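V-type ATP synthase alpha chain (Nanoarchaeum equitans Kin4-M, PDB 5BN3) is a subunit A of the V/A-type rotary ATPase family, built of a beta-barrel, a barrel-sandwich, a P-loop nucleotide-binding and a C-terminal helical domain, with ADP and magnesium bound. Local coordinates at residues M289-A292 with A293-A296; A450-K453 with R454-E457. One frame throughout, in Å; residues are numbered along the deposited sequence.

Contact 1 (M289-A292 with A293-A296); sequences MPIA and AREA
Pro290 and Ile291 meet Ala293 and Arg294 in a local contact at the entry to helix 293-309, where the loop after strand 280-285 of the nucleotide-binding domain winds into the helix. A type I beta turn from Pro290 to Ala293 starts the winding: Ala293 N donates to Pro290 O (3.2 Å). The next amide repeats the i to i-3 pattern, Arg294 N reaching Ile291 O at 3.1 Å. A weak bond of the same spacing joins Glu295 N to Ala292 O.

Among the side chains Arg294 carries the contact. With CG anti to the carbonyl carbon (chi1 -67°) and the chain extended as far as NE, it runs back past the Ile291 carbonyl, its CG 3.3 Å from Ile291 O. The guanidinium then spreads under Ile291, whose CG1 sits over the centre of one face, 4.0 Å from Arg294 CZ. At the guanidinium edge, in its plane, a water accepts from Arg294 NE (2.8 Å) and lies 2.7 Å from Met289 O, to which it probably donates, linking the side chain to the Met289 carbonyl, earlier in the loop. Arg294 NH1 forms a salt bridge with Glu327, and NH2 bonds Ser287 O, so several partners fix the rotation of the buried group. Tyr256 of the chain of NEQ263 adjoins Arg294 at the subunit interface.

Glu295 pairs with Arg185. Helix 322-335 packs against Ile291 through Glu327, Ala328 and Glu331, and Asn285 of strand 280-285 touches Ala293 and Arg294.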
loop_
_atom_site.group_PDB
_atom_site.type_symbol
_atom_site.label_atom_id
_atom_site.label_comp_id
_atom_site.label_asym_id
_atom_site.label_seq_id
_atom_site.Cartn_x
_atom_site.Cartn_y
_atom_site.Cartn_z
ATOM N N MET A 289 2.619 8.733 31.021
ATOM C CA MET A 289 2.394 10.073 31.566
ATOM C C MET A 289 1.670 10.880 30.480
ATOM O O MET A 289 1.597 10.417 29.339
ATOM C CB MET A 289 3.730 10.696 32.012
ATOM C CG MET A 289 4.177 10.218 33.400
ATOM S SD MET A 289 5.911 10.511 33.826
ATOM C CE MET A 289 5.886 12.258 34.228
ATOM N N PRO A 290 1.096 12.056 30.824
ATOM C CA PRO A 290 0.268 12.765 29.834
ATOM C C PRO A 290 0.968 12.996 28.490
ATOM O O PRO A 290 2.117 13.442 28.458
ATOM C CB PRO A 290 -0.024 14.104 30.518
ATOM C CG PRO A 290 0.029 13.788 31.975
ATOM C CD PRO A 290 1.122 12.767 32.118
ATOM N N ILE A 291 0.269 12.690 27.399
ATOM C CA ILE A 291 0.866 12.700 26.063
ATOM C C ILE A 291 1.367 14.079 25.625
ATOM O O ILE A 291 2.430 14.189 25.015
ATOM C CB ILE A 291 -0.096 12.074 25.000
ATOM C CG1 ILE A 291 0.639 11.805 23.684
ATOM C CG2 ILE A 291 -1.335 12.946 24.771
ATOM C CD1 ILE A 291 -0.155 10.974 22.699
ATOM N N ALA A 292 0.619 15.127 25.956
ATOM C CA ALA A 292 0.989 16.483 25.555
ATOM C C ALA A 292 2.259 16.969 26.248
ATOM O O ALA A 292 2.949 17.860 25.749
ATOM C CB ALA A 292 -0.159 17.439 25.815
ATOM N N ALA A 293 2.566 16.384 27.399
ATOM C CA ALA A 293 3.757 16.763 28.147
ATOM C C ALA A 293 5.039 16.259 27.480
ATOM O O ALA A 293 6.139 16.658 27.864
ATOM C CB ALA A 293 3.664 16.263 29.571
ATOM N N ARG A 294 4.895 15.377 26.492
ATOM C CA ARG A 294 6.036 14.936 25.689
ATOM C C ARG A 294 6.598 16.097 24.889
ATOM O O ARG A 294 7.814 16.252 24.773
ATOM C CB ARG A 294 5.630 13.820 24.723
ATOM C CG ARG A 294 5.237 12.515 25.381
ATOM C CD ARG A 294 4.906 11.469 24.334
ATOM N NE ARG A 294 4.230 10.315 24.921
ATOM C CZ ARG A 294 3.678 9.335 24.215
ATOM N NH1 ARG A 294 3.722 9.367 22.890
ATOM N NH2 ARG A 294 3.084 8.330 24.835
ATOM N N GLU A 295 5.710 16.902 24.316
ATOM C CA GLU A 295 6.137 18.083 23.576
ATOM C C GLU A 295 6.833 19.050 24.521
ATOM O O GLU A 295 7.878 19.610 24.193
ATOM C CB GLU A 295 4.952 18.771 22.893
ATOM C CG GLU A 295 5.323 20.099 22.254
ATOM C CD GLU A 295 4.309 20.577 21.238
ATOM O OE1 GLU A 295 3.215 21.026 21.643
ATOM O OE2 GLU A 295 4.613 20.516 20.028
ATOM N N ALA A 296 6.256 19.227 25.704
ATOM C CA ALA A 296 6.832 20.115 26.703
ATOM C C ALA A 296 8.239 19.674 27.095
ATOM O O ALA A 296 9.140 20.499 27.212
ATOM C CB ALA A 296 5.940 20.182 27.924
HETATM O O HOH W 1 3.694 10.401 27.669
#

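Contact 2 (A450-K453 with R454-E457); sequences AILK and RESE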
loop_
_atom_site.group_PDB
_atom_site.type_symbol
_atom_site.label_atom_id
_atom_site.label_comp_id
_atom_site.label_asym_id
_atom_site.label_seq_id
_atom_site.Cartn_x
_atom_site.Cartn_y
_atom_site.Cartn_z
ATOM N N ALA A 450 36.881 0.423 3.546
ATOM C CA ALA A 450 37.134 -0.346 2.330
ATOM C C ALA A 450 36.991 -1.850 2.558
ATOM O O ALA A 450 36.453 -2.564 1.710
ATOM C CB ALA A 450 38.514 -0.021 1.774
ATOM N N ILE A 451 37.476 -2.324 3.701
ATOM C CA ILE A 451 37.411 -3.744 4.041
ATOM C C ILE A 451 35.981 -4.194 4.350
ATOM O O ILE A 451 35.537 -5.243 3.882
ATOM C CB ILE A 451 38.349 -4.070 5.231
ATOM C CG1 ILE A 451 39.814 -3.939 4.801
ATOM C CG2 ILE A 451 38.083 -5.461 5.773
ATOM C CD1 ILE A 451 40.796 -3.988 5.954
ATOM N N LEU A 452 35.264 -3.394 5.138
ATOM C CA LEU A 452 33.876 -3.693 5.483
ATOM C C LEU A 452 32.984 -3.713 4.242
ATOM O O LEU A 452 32.066 -4.528 4.141
ATOM C CB LEU A 452 33.351 -2.677 6.501
ATOM C CG LEU A 452 34.021 -2.712 7.877
ATOM C CD1 LEU A 452 33.644 -1.497 8.709
ATOM C CD2 LEU A 452 33.648 -3.985 8.606
ATOM N N LYS A 453 33.264 -2.816 3.301
ATOM C CA LYS A 453 32.519 -2.760 2.046
ATOM C C LYS A 453 32.821 -3.979 1.178
ATOM O O LYS A 453 31.911 -4.593 0.623
ATOM C CB LYS A 453 32.847 -1.470 1.286
ATOM C CG LYS A 453 32.243 -1.381 -0.116
ATOM C CD LYS A 453 30.715 -1.410 -0.087
ATOM C CE LYS A 453 30.133 -1.193 -1.480
ATOM N NZ LYS A 453 28.644 -1.149 -1.466
ATOM N N ARG A 454 34.101 -4.328 1.077
ATOM C CA ARG A 454 34.525 -5.472 0.273
ATOM C C ARG A 454 33.970 -6.774 0.839
ATOM O O ARG A 454 33.519 -7.641 0.091
ATOM C CB ARG A 454 36.053 -5.537 0.188
ATOM C CG ARG A 454 36.579 -6.565 -0.810
ATOM C CD ARG A 454 36.459 -6.060 -2.244
ATOM N NE ARG A 454 36.684 -7.111 -3.235
ATOM C CZ ARG A 454 35.712 -7.709 -3.917
ATOM N NH1 ARG A 454 34.450 -7.355 -3.715
ATOM N NH2 ARG A 454 35.997 -8.654 -4.801
ATOM N N GLU A 455 34.001 -6.906 2.163
ATOM C CA GLU A 455 33.404 -8.059 2.832
ATOM C C GLU A 455 31.918 -8.153 2.504
ATOM O O GLU A 455 31.394 -9.240 2.257
ATOM C CB GLU A 455 33.602 -7.968 4.350
ATOM C CG GLU A 455 32.917 -9.087 5.131
ATOM C CD GLU A 455 33.062 -8.943 6.636
ATOM O OE1 GLU A 455 32.800 -7.840 7.164
ATOM O OE2 GLU A 455 33.435 -9.939 7.295
ATOM N N SER A 456 31.246 -7.007 2.490
ATOM C CA SER A 456 29.829 -6.950 2.161
ATOM C C SER A 456 29.562 -7.434 0.736
ATOM O O SER A 456 28.617 -8.187 0.496
ATOM C CB SER A 456 29.309 -5.524 2.338
ATOM O OG SER A 456 27.943 -5.437 1.980
ATOM N N GLU A 457 30.399 -6.998 -0.201
ATOM C CA GLU A 457 30.294 -7.421 -1.595
ATOM C C GLU A 457 30.461 -8.930 -1.733
ATOM O O GLU A 457 29.874 -9.548 -2.620
ATOM C CB GLU A 457 31.355 -6.717 -2.448
ATOM C CG GLU A 457 31.208 -5.205 -2.546
ATOM C CD GLU A 457 32.400 -4.552 -3.224
ATOM O OE1 GLU A 457 33.345 -5.278 -3.604
ATOM O OE2 GLU A 457 32.395 -3.312 -3.376
HETATM O O HOH W 2 31.208 -6.099 6.110
HETATM O O HOH W 3 27.467 -3.755 -0.687
#
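Lys453 and Arg454 give the most surface to this contact, a regular alpha-helical stretch within helix 441-458 of the C-terminal domain. The i to i-4 ladder is intact here: Arg454 N donates to Ala450 O, Glu455 N to Ile451 O at 2.8 Å with an N-H...O angle of 165°, Ser456 N to Leu452 O and Glu457 N to Lys453 O.

Lys453 has CG anti to the backbone N (chi1 173°) and bends at chi2, which carries its chain across Glu457 at about a right angle; Lys453 CE lies 3.6 Å from Glu457 OE2. Its NZ instead makes a salt bridge with Asp308 of the chain of NEQ263. Arg454 lays its CB against the Ala450 carbonyl, 3.4 Å from Ala450 O, and also bends at chi2; its pairing with Glu457 is doubtful, because the atoms are modelled too close.

Glu455 packs its CB on Ile451 O, and its extended chain ends in a carboxylate that is bound by Arg485 of helix 472-489. The same helix receives Ile451 on Met480 and Ile484. One water donates both to Glu455 OE1 (2.6 Å) and to Leu452 O (2.7 Å), giving that carbonyl a second donor besides Ser456 N.

Along the chain the two contacts are in series, neither nested nor crossing, and each lies within one continuous stretch. Contact 1 comes first, closing the short loop between strand 280-285 and helix 293-309 in the nucleotide-binding domain. The chain then passes through strand 314-320, helix 322-335 and strand 370-379 before entering the C-terminal domain, where contact 2 closes no loop but covers about two turns inside helix 441-458. Their centres are 44 Å apart and their nearest atoms about 35 Å, so neither touches the other. Each lies near a chain of NEQ263, so both are at subunit interfaces, though not necessarily with one and the same neighbour.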